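Carboxypeptidase 1 (Deinococcus radiodurans str. R1, PDB 5GIV) is a zinc metallocarboxypeptidase of the M32 family that probably releases amino acids one by one from the C-terminus of peptides, with broad specificity. Local coordinates at residues D353-N358 against G495-L500; V306-A311 against R338-V343; L359-R364 against G421-N426. All coordinates share one frame; numbering follows the deposited sequence.

Interaction 1. Residues D353-N358 against G495-L500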
loop_
_atom_site.group_PDB
_atom_site.type_symbol
_atom_site.label_atom_id
_atom_site.label_comp_id
_atom_site.label_asym_id
_atom_site.label_seq_id
_atom_site.Cartn_x
_atom_site.Cartn_y
_atom_site.Cartn_z
ATOM N N ASP A 353 23.296 -6.903 -22.265
ATOM C CA ASP A 353 22.937 -6.145 -23.458
ATOM C C ASP A 353 22.052 -6.967 -24.401
ATOM O O ASP A 353 21.804 -8.161 -24.203
ATOM C CB ASP A 353 24.198 -5.715 -24.187
ATOM C CG ASP A 353 25.013 -6.905 -24.645
ATOM O OD1 ASP A 353 24.673 -7.490 -25.690
ATOM O OD2 ASP A 353 25.973 -7.277 -23.942
ATOM N N GLU A 354 21.622 -6.312 -25.482
ATOM C CA GLU A 354 20.710 -6.945 -26.426
ATOM C C GLU A 354 21.323 -8.172 -27.088
ATOM O O GLU A 354 20.591 -9.072 -27.519
ATOM C CB GLU A 354 20.302 -5.947 -27.507
ATOM C CG GLU A 354 19.234 -4.954 -27.093
ATOM C CD GLU A 354 18.718 -4.153 -28.275
ATOM O OE1 GLU A 354 19.513 -3.389 -28.860
ATOM O OE2 GLU A 354 17.524 -4.311 -28.622
ATOM N N LEU A 355 22.648 -8.219 -27.212
ATOM C CA LEU A 355 23.257 -9.277 -28.004
ATOM C C LEU A 355 23.639 -10.501 -27.183
ATOM O O LEU A 355 23.527 -11.629 -27.673
ATOM C CB LEU A 355 24.485 -8.741 -28.748
ATOM C CG LEU A 355 24.208 -7.705 -29.837
ATOM C CD1 LEU A 355 25.469 -7.427 -30.621
ATOM C CD2 LEU A 355 23.071 -8.179 -30.749
ATOM N N THR A 356 24.123 -10.314 -25.960
ATOM C CA THR A 356 24.571 -11.430 -25.139
ATOM C C THR A 356 23.518 -11.922 -24.156
ATOM O O THR A 356 23.732 -12.957 -23.517
ATOM C CB THR A 356 25.848 -11.050 -24.377
ATOM O OG1 THR A 356 25.547 -10.028 -23.420
ATOM C CG2 THR A 356 26.920 -10.542 -25.349
ATOM N N TYR A 357 22.373 -11.241 -24.049
ATOM C CA TYR A 357 21.403 -11.575 -23.010
ATOM C C TYR A 357 21.002 -13.043 -23.065
ATOM O O TYR A 357 20.976 -13.732 -22.039
ATOM C CB TYR A 357 20.159 -10.689 -23.130
ATOM C CG TYR A 357 19.131 -10.978 -22.045
ATOM C CD1 TYR A 357 18.159 -11.964 -22.213
ATOM C CD2 TYR A 357 19.156 -10.286 -20.844
ATOM C CE1 TYR A 357 17.232 -12.228 -21.220
ATOM C CE2 TYR A 357 18.234 -10.549 -19.845
ATOM C CZ TYR A 357 17.282 -11.520 -20.038
ATOM O OH TYR A 357 16.374 -11.760 -19.044
ATOM N N ASN A 358 20.672 -13.537 -24.253
ATOM C CA ASN A 358 20.091 -14.870 -24.345
ATOM C C ASN A 358 21.057 -15.954 -23.887
ATOM O O ASN A 358 20.613 -17.019 -23.443
ATOM C CB ASN A 358 19.612 -15.114 -25.775
ATOM C CG ASN A 358 18.548 -14.115 -26.195
ATOM O OD1 ASN A 358 17.604 -13.858 -25.459
ATOM N ND2 ASN A 358 18.709 -13.532 -27.369
ATOM N N GLY A 495 20.725 -5.735 -38.303
ATOM C CA GLY A 495 20.661 -4.416 -38.909
ATOM C C GLY A 495 21.094 -3.317 -37.956
ATOM O O GLY A 495 21.857 -2.419 -38.326
ATOM N N LYS A 496 20.601 -3.363 -36.716
ATOM C CA LYS A 496 20.902 -2.293 -35.773
ATOM C C LYS A 496 22.382 -2.272 -35.404
ATOM O O LYS A 496 23.036 -1.223 -35.472
ATOM C CB LYS A 496 20.039 -2.450 -34.521
ATOM C CG LYS A 496 20.366 -1.454 -33.418
ATOM C CD LYS A 496 19.514 -1.723 -32.181
ATOM C CE LYS A 496 19.835 -0.725 -31.089
ATOM N NZ LYS A 496 18.999 -0.931 -29.893
ATOM N N TYR A 497 22.929 -3.426 -35.018
ATOM C CA TYR A 497 24.307 -3.476 -34.553
ATOM C C TYR A 497 25.294 -3.550 -35.703
ATOM O O TYR A 497 26.416 -3.048 -35.579
ATOM C CB TYR A 497 24.473 -4.653 -33.590
ATOM C CG TYR A 497 23.807 -4.327 -32.277
ATOM C CD1 TYR A 497 22.468 -4.631 -32.057
ATOM C CD2 TYR A 497 24.501 -3.641 -31.282
ATOM C CE1 TYR A 497 21.856 -4.292 -30.867
ATOM C CE2 TYR A 497 23.896 -3.293 -30.098
ATOM C CZ TYR A 497 22.581 -3.622 -29.890
ATOM O OH TYR A 497 21.991 -3.264 -28.705
ATOM N N GLY A 498 24.889 -4.122 -36.836
ATOM C CA GLY A 498 25.711 -4.004 -38.026
ATOM C C GLY A 498 25.998 -2.558 -38.376
ATOM O O GLY A 498 27.127 -2.209 -38.724
ATOM N N GLU A 499 24.995 -1.689 -38.242
ATOM C CA GLU A 499 25.173 -0.284 -38.591
ATOM C C GLU A 499 25.849 0.513 -37.479
ATOM O O GLU A 499 26.567 1.478 -37.768
ATOM C CB GLU A 499 23.823 0.341 -38.945
ATOM C CG GLU A 499 23.929 1.662 -39.697
ATOM C CD GLU A 499 23.969 2.869 -38.771
ATOM O OE1 GLU A 499 23.161 2.905 -37.814
ATOM O OE2 GLU A 499 24.803 3.780 -38.995
ATOM N N LEU A 500 25.636 0.133 -36.212
ATOM C CA LEU A 500 26.266 0.847 -35.104
ATOM C C LEU A 500 27.769 0.622 -35.083
ATOM O O LEU A 500 28.537 1.567 -34.870
ATOM C CB LEU A 500 25.656 0.414 -33.769
ATOM C CG LEU A 500 24.488 1.236 -33.222
ATOM C CD1 LEU A 500 23.781 0.498 -32.102
ATOM C CD2 LEU A 500 24.975 2.591 -32.737
HETATM O O HOH W 1 22.924 -3.213 -26.153
#
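Leu355 and Tyr497 bring the two backbones nearest, with their CA atoms 8.8 Å apart. No backbone-to-backbone bond crosses; side chains and one water join the turn before helix 357-372 to helix 487-501. Leu355 lies over one face of the Tyr497 ring. Its CG stands 4.1 Å from the ring centroid and 6° off the ring normal, a CH-pi contact. The two methyls spread over different parts of the ring. Leu355 CD2 sits 3.8 Å from Tyr497 CD1, and Leu355 CD1 lies nearer Tyr497 CG and CD2.

Glu354 meets the same tyrosine at its edge. Its chain runs extended beyond CG (chi2 -170°) and carries OE1 to the hydroxyl. Tyr497 OH donates to Glu354 OE1 at 2.5 Å, a short bond. Lys496, fully extended, reaches the same oxygen. Its NZ lies 2.7 Å from Glu354 OE1, on the syn side and 30° out of the carboxylate plane, and forms a salt bridge. NZ is also hydrogen-bonded to Asn341 OD1 and Tyr492 OH, and Tyr492 OH bonds Glu354 OE2 as well. A water donates to Tyr497 OH and makes a weak link to Glu354 N.

Within 353-358, Asp353 folds the turn that presents Glu354 and Leu355. Its OD1 accepts from Leu355 N (2.6 Å) and Thr356 N, an Asx turn and Asx motif.

The Glu354 side chain is about 10 Å from that of the zinc ligand His266, outside the metal's first shell. Both oxygens of this buried carboxylate have partners. The lysine and the phenol would probably stabilise its negative charge and keep it from turning.

Interaction 2. Residues V306-A311 against R338-V343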
loop_
_atom_site.group_PDB
_atom_site.type_symbol
_atom_site.label_atom_id
_atom_site.label_comp_id
_atom_site.label_asym_id
_atom_site.label_seq_id
_atom_site.Cartn_x
_atom_site.Cartn_y
_atom_site.Cartn_z
ATOM N N VAL A 306 11.818 0.459 -29.050
ATOM C CA VAL A 306 11.495 1.876 -29.007
ATOM C C VAL A 306 12.571 2.624 -28.230
ATOM O O VAL A 306 13.241 3.511 -28.773
ATOM C CB VAL A 306 10.105 2.098 -28.385
ATOM C CG1 VAL A 306 9.780 3.599 -28.298
ATOM C CG2 VAL A 306 9.047 1.347 -29.187
ATOM N N GLY A 307 12.774 2.228 -26.965
ATOM C CA GLY A 307 13.560 3.039 -26.049
ATOM C C GLY A 307 15.015 3.203 -26.437
ATOM O O GLY A 307 15.650 4.193 -26.063
ATOM N N ARG A 308 15.575 2.239 -27.163
ATOM C CA ARG A 308 16.978 2.305 -27.555
ATOM C C ARG A 308 17.153 2.650 -29.027
ATOM O O ARG A 308 18.267 2.538 -29.556
ATOM C CB ARG A 308 17.677 0.985 -27.224
ATOM C CG ARG A 308 17.722 0.695 -25.729
ATOM C CD ARG A 308 18.403 -0.627 -25.420
ATOM N NE ARG A 308 18.088 -1.075 -24.066
ATOM C CZ ARG A 308 18.778 -0.742 -22.978
ATOM N NH1 ARG A 308 19.852 0.036 -23.075
ATOM N NH2 ARG A 308 18.396 -1.204 -21.791
ATOM N N SER A 309 16.095 3.089 -29.697
ATOM C CA SER A 309 16.171 3.375 -31.123
ATOM C C SER A 309 16.683 4.793 -31.345
ATOM O O SER A 309 16.646 5.641 -30.451
ATOM C CB SER A 309 14.804 3.211 -31.783
ATOM O OG SER A 309 13.942 4.254 -31.379
ATOM N N ARG A 310 17.170 5.047 -32.559
ATOM C CA ARG A 310 17.643 6.392 -32.864
ATOM C C ARG A 310 16.501 7.400 -32.807
ATOM O O ARG A 310 16.677 8.522 -32.316
ATOM C CB ARG A 310 18.343 6.422 -34.222
ATOM C CG ARG A 310 19.269 7.611 -34.355
ATOM C CD ARG A 310 20.284 7.512 -35.504
ATOM N NE ARG A 310 20.530 6.163 -36.018
ATOM C CZ ARG A 310 21.740 5.677 -36.299
ATOM N NH1 ARG A 310 22.824 6.432 -36.127
ATOM N NH2 ARG A 310 21.867 4.442 -36.766
ATOM N N ALA A 311 15.310 7.007 -33.268
ATOM C CA ALA A 311 14.180 7.932 -33.274
ATOM C C ALA A 311 13.814 8.376 -31.863
ATOM O O ALA A 311 13.386 9.519 -31.654
ATOM C CB ALA A 311 12.975 7.282 -33.952
ATOM N N ARG A 338 24.275 6.020 -29.150
ATOM C CA ARG A 338 25.216 4.908 -29.190
ATOM C C ARG A 338 25.520 4.388 -27.791
ATOM O O ARG A 338 25.732 3.184 -27.614
ATOM C CB ARG A 338 26.504 5.320 -29.895
ATOM C CG ARG A 338 26.288 5.848 -31.297
ATOM C CD ARG A 338 27.570 6.458 -31.850
ATOM N NE ARG A 338 28.256 5.541 -32.751
ATOM C CZ ARG A 338 28.063 5.525 -34.066
ATOM N NH1 ARG A 338 27.215 6.390 -34.620
ATOM N NH2 ARG A 338 28.719 4.655 -34.829
ATOM N N ALA A 339 25.527 5.269 -26.791
ATOM C CA ALA A 339 25.931 4.867 -25.454
ATOM C C ALA A 339 24.928 3.930 -24.793
ATOM O O ALA A 339 25.313 3.156 -23.909
ATOM C CB ALA A 339 26.139 6.100 -24.583
ATOM N N VAL A 340 23.656 3.967 -25.203
ATOM C CA VAL A 340 22.655 3.074 -24.632
ATOM C C VAL A 340 22.645 1.721 -25.327
ATOM O O VAL A 340 21.775 0.892 -25.031
ATOM C CB VAL A 340 21.231 3.678 -24.665
ATOM C CG1 VAL A 340 21.213 5.097 -24.078
ATOM C CG2 VAL A 340 20.628 3.619 -26.062
ATOM N N ASN A 341 23.528 1.502 -26.296
ATOM C CA ASN A 341 23.580 0.274 -27.078
ATOM C C ASN A 341 24.970 -0.344 -27.056
ATOM O O ASN A 341 25.436 -0.894 -28.057
ATOM C CB ASN A 341 23.141 0.515 -28.522
ATOM C CG ASN A 341 21.669 0.852 -28.640
ATOM O OD1 ASN A 341 20.809 0.016 -28.357
ATOM N ND2 ASN A 341 21.369 2.068 -29.093
ATOM N N THR A 342 25.665 -0.265 -25.926
ATOM C CA THR A 342 26.927 -0.976 -25.810
ATOM C C THR A 342 26.689 -2.464 -25.575
ATOM O O THR A 342 25.617 -2.887 -25.143
ATOM C CB THR A 342 27.774 -0.407 -24.676
ATOM O OG1 THR A 342 27.255 -0.867 -23.421
ATOM C CG2 THR A 342 27.859 1.118 -24.728
ATOM N N VAL A 343 27.726 -3.258 -25.841
ATOM C CA VAL A 343 27.663 -4.712 -25.728
ATOM C C VAL A 343 28.922 -5.197 -25.027
ATOM O O VAL A 343 30.000 -4.631 -25.220
ATOM C CB VAL A 343 27.541 -5.389 -27.114
ATOM C CG1 VAL A 343 27.658 -6.907 -26.977
ATOM C CG2 VAL A 343 26.247 -5.000 -27.808
#
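Arg308 holds Val340 and Asn341 by two hydrogen bonds running in opposite senses. Asn341 ND2 donates to Arg308 O at 3.2 Å. The bond is nearly straight, 170° at the hydrogen, and the acceptor lies almost in the amide plane. In return Arg308 NH1 donates a hydrogen bond to Val340 O at 2.9 Å, from the edge of the guanidinium. This bond is more bent, at 143°. The arginine chain is extended from CG to NE, which carries NH1 past Asn341 to the Val340 carbonyl. Asn341 ND2 also donates to Tyr337 O, while Lys496 NZ is the partner of Asn341 OD1.

The backbone of 306-309 forms a type I turn between helices 292-306 and 310-323. Ser309 is the N-cap of the second helix. Its OG donates to Val306 O at 2.8 Å and caps Phe312 N.

Val340 CG2 packs on the aliphatic part of Arg308, 4.1 Å from Arg308 CB.

Other residues hold the arginines. Arg308 pairs with Glu303 through NH2 and bonds Asn304 through NE, with Tyr262 in cation-pi contact. Arg310 NH1 and Arg338 NH1 lie 4.6 Å apart, a closeness probably made tolerable by the salt bridge each forms to Glu334 OE1.

Interaction 3. Residues L359-R364 against G421-N426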
loop_
_atom_site.group_PDB
_atom_site.type_symbol
_atom_site.label_atom_id
_atom_site.label_comp_id
_atom_site.label_asym_id
_atom_site.label_seq_id
_atom_site.Cartn_x
_atom_site.Cartn_y
_atom_site.Cartn_z
ATOM N N LEU A 359 22.361 -15.686 -23.918
ATOM C CA LEU A 359 23.314 -16.675 -23.433
ATOM C C LEU A 359 23.128 -16.958 -21.944
ATOM O O LEU A 359 23.439 -18.061 -21.477
ATOM C CB LEU A 359 24.737 -16.198 -23.725
ATOM C CG LEU A 359 25.023 -15.986 -25.212
ATOM C CD1 LEU A 359 26.328 -15.254 -25.411
ATOM C CD2 LEU A 359 25.060 -17.331 -25.924
ATOM N N HIS A 360 22.625 -15.985 -21.180
ATOM C CA HIS A 360 22.333 -16.240 -19.770
ATOM C C HIS A 360 21.120 -17.151 -19.611
ATOM O O HIS A 360 21.115 -18.042 -18.750
ATOM C CB HIS A 360 22.106 -14.921 -19.025
ATOM C CG HIS A 360 23.292 -14.005 -19.021
ATOM N ND1 HIS A 360 24.187 -13.943 -17.973
ATOM C CD2 HIS A 360 23.713 -13.094 -19.929
ATOM C CE1 HIS A 360 25.112 -13.040 -18.241
ATOM N NE2 HIS A 360 24.851 -12.513 -19.422
ATOM N N VAL A 361 20.069 -16.915 -20.401
ATOM C CA VAL A 361 18.866 -17.739 -20.329
ATOM C C VAL A 361 19.183 -19.172 -20.733
ATOM O O VAL A 361 18.756 -20.130 -20.078
ATOM C CB VAL A 361 17.752 -17.136 -21.206
ATOM C CG1 VAL A 361 16.558 -18.066 -21.290
ATOM C CG2 VAL A 361 17.329 -15.785 -20.658
ATOM N N ILE A 362 19.925 -19.335 -21.832
ATOM C CA ILE A 362 20.316 -20.667 -22.287
ATOM C C ILE A 362 21.100 -21.389 -21.202
ATOM O O ILE A 362 20.868 -22.571 -20.925
ATOM C CB ILE A 362 21.127 -20.578 -23.591
ATOM C CG1 ILE A 362 20.270 -19.975 -24.706
ATOM C CG2 ILE A 362 21.691 -21.953 -23.956
ATOM C CD1 ILE A 362 21.029 -19.710 -25.981
ATOM N N THR A 363 22.063 -20.700 -20.590
ATOM C CA THR A 363 22.810 -21.309 -19.497
ATOM C C THR A 363 21.873 -21.895 -18.444
ATOM O O THR A 363 21.980 -23.072 -18.088
ATOM C CB THR A 363 23.737 -20.273 -18.866
ATOM O OG1 THR A 363 24.653 -19.809 -19.860
ATOM C CG2 THR A 363 24.509 -20.883 -17.690
ATOM N N ARG A 364 20.940 -21.080 -17.943
ATOM C CA ARG A 364 20.051 -21.528 -16.875
ATOM C C ARG A 364 19.142 -22.663 -17.337
ATOM O O ARG A 364 18.963 -23.658 -16.622
ATOM C CB ARG A 364 19.219 -20.352 -16.373
ATOM C CG ARG A 364 20.018 -19.313 -15.630
ATOM C CD ARG A 364 19.455 -17.908 -15.819
ATOM N NE ARG A 364 20.125 -16.952 -14.939
ATOM C CZ ARG A 364 21.360 -16.492 -15.136
ATOM N NH1 ARG A 364 22.073 -16.907 -16.178
ATOM N NH2 ARG A 364 21.890 -15.633 -14.272
ATOM N N GLY A 421 11.020 -17.828 -20.913
ATOM C CA GLY A 421 10.109 -16.741 -21.234
ATOM C C GLY A 421 10.813 -15.426 -21.530
ATOM O O GLY A 421 10.349 -14.643 -22.366
ATOM N N TYR A 422 11.934 -15.156 -20.852
ATOM C CA TYR A 422 12.670 -13.927 -21.127
ATOM C C TYR A 422 13.163 -13.901 -22.567
ATOM O O TYR A 422 13.094 -12.867 -23.242
ATOM C CB TYR A 422 13.851 -13.783 -20.165
ATOM C CG TYR A 422 13.461 -13.710 -18.704
ATOM C CD1 TYR A 422 12.782 -12.607 -18.199
ATOM C CD2 TYR A 422 13.809 -14.724 -17.823
ATOM C CE1 TYR A 422 12.435 -12.523 -16.872
ATOM C CE2 TYR A 422 13.463 -14.655 -16.490
ATOM C CZ TYR A 422 12.775 -13.550 -16.015
ATOM O OH TYR A 422 12.424 -13.472 -14.681
ATOM N N THR A 423 13.665 -15.034 -23.062
ATOM C CA THR A 423 14.170 -15.072 -24.429
ATOM C C THR A 423 13.030 -15.111 -25.432
ATOM O O THR A 423 13.104 -14.484 -26.495
ATOM C CB THR A 423 15.099 -16.268 -24.615
ATOM O OG1 THR A 423 16.329 -16.018 -23.928
ATOM C CG2 THR A 423 15.383 -16.519 -26.094
ATOM N N ILE A 424 11.966 -15.830 -25.098
ATOM C CA ILE A 424 10.773 -15.804 -25.927
ATOM C C ILE A 424 10.268 -14.377 -26.076
ATOM O O ILE A 424 9.881 -13.953 -27.166
ATOM C CB ILE A 424 9.714 -16.756 -25.335
ATOM C CG1 ILE A 424 10.273 -18.180 -25.298
ATOM C CG2 ILE A 424 8.415 -16.691 -26.125
ATOM C CD1 ILE A 424 9.375 -19.164 -24.592
ATOM N N GLY A 425 10.273 -13.610 -24.984
ATOM C CA GLY A 425 9.865 -12.217 -25.071
ATOM C C GLY A 425 10.764 -11.410 -25.987
ATOM O O GLY A 425 10.292 -10.569 -26.755
ATOM N N ASN A 426 12.071 -11.654 -25.923
ATOM C CA ASN A 426 12.987 -10.951 -26.814
ATOM C C ASN A 426 12.638 -11.231 -28.274
ATOM O O ASN A 426 12.607 -10.317 -29.112
ATOM C CB ASN A 426 14.431 -11.361 -26.528
ATOM C CG ASN A 426 15.020 -10.648 -25.331
ATOM O OD1 ASN A 426 14.638 -9.520 -25.005
ATOM N ND2 ASN A 426 15.994 -11.292 -24.691
#
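Thr423 OG1, which packs on Val361, and Asn426 ND2 both hydrogen-bond Asn358 OD1. The hydroxyl oxygen of Thr423 lies 3.3 Å from Val361 CB and at nearly the same distance from both methyls. No hydrogen bond crosses between 359-364 and 421-426 themselves. The valine has CG1 anti to the backbone N (chi1 173°). This turn of the side chain places one methyl on each flank of the threonine oxygen. The second methyl, Val361 CG2, also meets Tyr422 CB at 4.0 Å, where the two side chains cross at about a right angle. An alanine in place of Val361 would remove both methyls and would probably leave a gap beside Thr423 and Tyr422.

Two carbonyls of helix 357-372 take side-chain bonds as well as the regular backbone ones. Thr363 OG1 donates to Leu359 O at 2.7 Å. Arg364 NH1 donates to His360 O at 3.0 Å. The backbone N of Arg364 reaches that oxygen from the opposite face.

Beyond CB, the Tyr422 side chain lies beside the metal centre, about 5 Å from the zinc ion. It touches the zinc ligand Glu296, and its OH is hydrogen-bonded to His409 NE2. Around the contact, Phe176 and Leu179 of helix 169-193 pack on Thr423. Helix 381-393 meets Thr363 and Arg364, and helix 292-306 meets Tyr422 and Asn426.

Interaction 2 comes first in the chain and closes before interaction 1 opens. It uses the starts and ends of helices 310-323 and 333-339, and helix 333-339 is followed in the chain by helix 357-372. Interaction 3 is nested inside the loop that interaction 1 closes. The centres of interactions 1 and 2 are about 10 Å apart, those of 1 and 3 about 15 Å, and those of 2 and 3 about 20 Å. Interaction 1 joins the other two: Lys496 meets Asn341, and Asn358 meets Thr423. Interactions 1 and 3 share helix 357-372. The near-C-terminal helix 487-501 is thereby linked to helix 420-439, which carries Tyr422 beside the zinc site.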